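Local structure of SAG family member (Sag19) (Eimeria tenella, 6ZZB) at residues E48-N58 / L69-D77. The protein is a surface antigen of the parasite, a member of the Eimeria SAG family related to CAP proteins, whose precise function remains unknown. Residues are numbered along the deposited sequence; the frame is centred on the assembly and turned at random.
Sequences EKTEDCLAIIN and LGTLAKAED
N58 grips the backbone of L72 with both ends of its carboxamide. OD1 of N58 accepts from N of L72 at 2.8 Å, nearly straight (176°), with the donor tilted 22° from the plane of the N58 carbonyl. ND2 of N58 donates to O of L72 at 3.0 Å, in the plane of the L72 carbonyl and on a lone pair. Two such bonds fix the rotation of the amide; chi1 of -80°, which sets CG beside the backbone N, turns it toward 69-77.

The charged cluster lies at the other end. NZ of the extended K74 chain forms salt bridges with OE2 of E51 at 2.8 Å, on the syn lone pair, and with OE2 of E48 at 3.0 Å, nearly in line with the C-O bond, a three-residue network. A water bridges OG1 of T50, also bonded to C193 N, and O of A75.

Apolar contacts lie between the two polar ends. CD1 of L54 lies 4.1 Å from CB of L72, CG2 of I57 reaches CD1 of L72 at 3.7 Å, and CG2 of T50 crosses the aliphatic part of K74, 3.9 Å from its CG.

Helix 50-61 thus lies along 69-77, whose strand 73-74 pairs in parallel with strand 190-196, consistent with the alpha/beta core of a CAP-like protein; the C53-C138 disulfide ties the same helix to helix 138-155.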
loop_
_atom_site.group_PDB
_atom_site.type_symbol
_atom_site.label_atom_id
_atom_site.label_comp_id
_atom_site.label_asym_id
_atom_site.label_seq_id
_atom_site.Cartn_x
_atom_site.Cartn_y
_atom_site.Cartn_z
ATOM N N GLU A 48 -2.057 11.355 -9.078
ATOM C CA GLU A 48 -3.118 10.470 -8.561
ATOM C C GLU A 48 -3.250 9.278 -9.509
ATOM O O GLU A 48 -3.141 9.427 -10.724
ATOM C CB GLU A 48 -4.370 11.345 -8.481
ATOM C CG GLU A 48 -5.600 10.667 -7.972
ATOM C CD GLU A 48 -6.581 10.243 -9.049
ATOM O OE1 GLU A 48 -6.137 9.971 -10.180
ATOM O OE2 GLU A 48 -7.792 10.235 -8.751
ATOM N N LYS A 49 -3.404 8.086 -8.941
ATOM C CA LYS A 49 -3.428 6.825 -9.691
ATOM C C LYS A 49 -4.627 5.960 -9.313
ATOM O O LYS A 49 -4.676 4.796 -9.731
ATOM C CB LYS A 49 -2.143 6.035 -9.453
ATOM C CG LYS A 49 -0.861 6.679 -9.926
ATOM C CD LYS A 49 -0.845 6.966 -11.397
ATOM C CE LYS A 49 0.562 7.247 -11.920
ATOM N NZ LYS A 49 0.540 7.641 -13.349
ATOM N N THR A 50 -5.615 6.463 -8.588
ATOM C CA THR A 50 -6.700 5.617 -8.086
ATOM C C THR A 50 -7.448 4.985 -9.249
ATOM O O THR A 50 -7.695 3.775 -9.239
ATOM C CB THR A 50 -7.653 6.383 -7.189
ATOM O OG1 THR A 50 -6.847 7.041 -6.189
ATOM C CG2 THR A 50 -8.708 5.479 -6.600
ATOM N N GLU A 51 -7.792 5.759 -10.267
ATOM C CA GLU A 51 -8.532 5.167 -11.409
ATOM C C GLU A 51 -7.659 4.166 -12.174
ATOM O O GLU A 51 -8.220 3.306 -12.867
ATOM C CB GLU A 51 -9.013 6.264 -12.358
ATOM C CG GLU A 51 -10.094 7.147 -11.786
ATOM C CD GLU A 51 -9.651 8.276 -10.890
ATOM O OE1 GLU A 51 -8.430 8.522 -10.794
ATOM O OE2 GLU A 51 -10.526 8.895 -10.280
ATOM N N ASP A 52 -6.348 4.317 -12.167
ATOM C CA ASP A 52 -5.450 3.380 -12.865
ATOM C C ASP A 52 -5.338 2.069 -12.091
ATOM O O ASP A 52 -4.922 1.064 -12.720
ATOM C CB ASP A 52 -4.071 3.995 -13.060
ATOM C CG ASP A 52 -3.320 3.325 -14.189
ATOM O OD1 ASP A 52 -3.913 3.199 -15.288
ATOM O OD2 ASP A 52 -2.193 2.834 -13.951
ATOM N N CYS A 53 -5.598 2.072 -10.799
ATOM C CA CYS A 53 -5.318 0.918 -9.905
ATOM C C CYS A 53 -6.596 0.220 -9.442
ATOM O O CYS A 53 -6.500 -0.930 -8.972
ATOM C CB CYS A 53 -4.541 1.394 -8.687
ATOM S SG CYS A 53 -2.903 2.076 -9.051
ATOM N N LEU A 54 -7.776 0.859 -9.464
ATOM C CA LEU A 54 -8.953 0.317 -8.741
ATOM C C LEU A 54 -9.432 -0.973 -9.428
ATOM O O LEU A 54 -9.857 -1.857 -8.694
ATOM C CB LEU A 54 -10.037 1.396 -8.677
ATOM C CG LEU A 54 -11.147 1.219 -7.654
ATOM C CD1 LEU A 54 -10.621 0.915 -6.271
ATOM C CD2 LEU A 54 -12.003 2.488 -7.628
ATOM N N ALA A 55 -9.314 -1.086 -10.741
ATOM C CA ALA A 55 -9.755 -2.305 -11.465
ATOM C C ALA A 55 -8.971 -3.515 -10.961
ATOM O O ALA A 55 -9.613 -4.536 -10.648
ATOM C CB ALA A 55 -9.603 -2.148 -12.956
ATOM N N ILE A 56 -7.643 -3.430 -10.926
ATOM C CA ILE A 56 -6.832 -4.608 -10.492
ATOM C C ILE A 56 -7.097 -4.868 -9.007
ATOM O O ILE A 56 -7.239 -6.046 -8.621
ATOM C CB ILE A 56 -5.338 -4.462 -10.826
ATOM C CG1 ILE A 56 -4.568 -5.743 -10.470
ATOM C CG2 ILE A 56 -4.676 -3.274 -10.153
ATOM C CD1 ILE A 56 -5.122 -6.986 -11.096
ATOM N N ILE A 57 -7.203 -3.850 -8.165
ATOM C CA ILE A 57 -7.470 -4.063 -6.723
ATOM C C ILE A 57 -8.789 -4.819 -6.581
ATOM O O ILE A 57 -8.871 -5.803 -5.823
ATOM C CB ILE A 57 -7.456 -2.734 -5.949
ATOM C CG1 ILE A 57 -6.036 -2.151 -5.935
ATOM C CG2 ILE A 57 -7.996 -2.945 -4.558
ATOM C CD1 ILE A 57 -5.936 -0.736 -5.425
ATOM N N ASN A 58 -9.828 -4.366 -7.278
ATOM C CA ASN A 58 -11.163 -4.986 -7.111
ATOM C C ASN A 58 -11.216 -6.369 -7.778
ATOM O O ASN A 58 -11.966 -7.207 -7.218
ATOM C CB ASN A 58 -12.245 -4.037 -7.608
ATOM C CG ASN A 58 -12.553 -2.975 -6.585
ATOM O OD1 ASN A 58 -12.458 -3.196 -5.380
ATOM N ND2 ASN A 58 -12.974 -1.803 -7.041
ATOM N N LEU A 69 -15.232 -10.503 0.129
ATOM C CA LEU A 69 -14.721 -9.109 0.243
ATOM C C LEU A 69 -15.575 -8.164 -0.594
ATOM O O LEU A 69 -15.826 -8.480 -1.749
ATOM C CB LEU A 69 -13.259 -9.025 -0.209
ATOM C CG LEU A 69 -12.263 -9.758 0.688
ATOM C CD1 LEU A 69 -10.879 -9.737 0.068
ATOM C CD2 LEU A 69 -12.224 -9.152 2.067
ATOM N N GLY A 70 -15.896 -7.018 -0.006
ATOM C CA GLY A 70 -16.528 -5.888 -0.704
ATOM C C GLY A 70 -15.583 -5.268 -1.711
ATOM O O GLY A 70 -14.348 -5.383 -1.524
ATOM N N THR A 71 -16.118 -4.658 -2.770
ATOM C CA THR A 71 -15.334 -3.808 -3.697
ATOM C C THR A 71 -14.998 -2.503 -2.971
ATOM O O THR A 71 -15.675 -2.103 -2.031
ATOM C CB THR A 71 -16.063 -3.502 -5.016
ATOM O OG1 THR A 71 -17.262 -2.857 -4.595
ATOM C CG2 THR A 71 -16.298 -4.734 -5.869
ATOM N N LEU A 72 -13.905 -1.903 -3.407
ATOM C CA LEU A 72 -13.501 -0.587 -2.880
ATOM C C LEU A 72 -13.929 0.510 -3.847
ATOM O O LEU A 72 -13.914 0.300 -5.060
ATOM C CB LEU A 72 -11.983 -0.551 -2.731
ATOM C CG LEU A 72 -11.368 -1.680 -1.903
ATOM C CD1 LEU A 72 -9.867 -1.421 -1.767
ATOM C CD2 LEU A 72 -12.003 -1.748 -0.541
ATOM N N ALA A 73 -14.232 1.638 -3.247
ATOM C CA ALA A 73 -14.481 2.894 -3.977
ATOM C C ALA A 73 -13.267 3.799 -3.846
ATOM O O ALA A 73 -12.418 3.587 -2.966
ATOM C CB ALA A 73 -15.697 3.577 -3.432
ATOM N N LYS A 74 -13.216 4.825 -4.654
ATOM C CA LYS A 74 -12.200 5.884 -4.522
ATOM C C LYS A 74 -12.381 6.623 -3.204
ATOM O O LYS A 74 -13.516 7.041 -2.843
ATOM C CB LYS A 74 -12.320 6.850 -5.686
ATOM C CG LYS A 74 -11.456 8.086 -5.585
ATOM C CD LYS A 74 -11.467 8.822 -6.901
ATOM C CE LYS A 74 -10.537 10.005 -6.903
ATOM N NZ LYS A 74 -10.703 10.746 -8.178
ATOM N N ALA A 75 -11.296 6.845 -2.481
ATOM C CA ALA A 75 -11.238 7.769 -1.338
ATOM C C ALA A 75 -10.778 9.123 -1.869
ATOM O O ALA A 75 -9.820 9.186 -2.655
ATOM C CB ALA A 75 -10.291 7.262 -0.270
ATOM N N GLU A 76 -11.439 10.192 -1.452
ATOM C CA GLU A 76 -11.010 11.550 -1.817
ATOM C C GLU A 76 -9.948 12.023 -0.833
ATOM O O GLU A 76 -9.809 11.492 0.258
ATOM C CB GLU A 76 -12.200 12.512 -1.847
ATOM C CG GLU A 76 -13.299 12.046 -2.768
ATOM C CD GLU A 76 -12.948 12.125 -4.245
ATOM O OE1 GLU A 76 -11.967 12.827 -4.609
ATOM O OE2 GLU A 76 -13.644 11.474 -5.041
ATOM N N ASP A 77 -9.183 13.015 -1.254
ATOM C CA ASP A 77 -8.118 13.587 -0.416
ATOM C C ASP A 77 -8.635 13.929 0.977
ATOM O O ASP A 77 -7.948 13.635 1.928
ATOM C CB ASP A 77 -7.477 14.814 -1.051
ATOM C CG ASP A 77 -6.588 14.515 -2.231
ATOM O OD1 ASP A 77 -6.169 13.379 -2.364
ATOM O OD2 ASP A 77 -6.259 15.447 -2.984
HETATM O O HOH W 1 -7.942 9.366 -4.682
#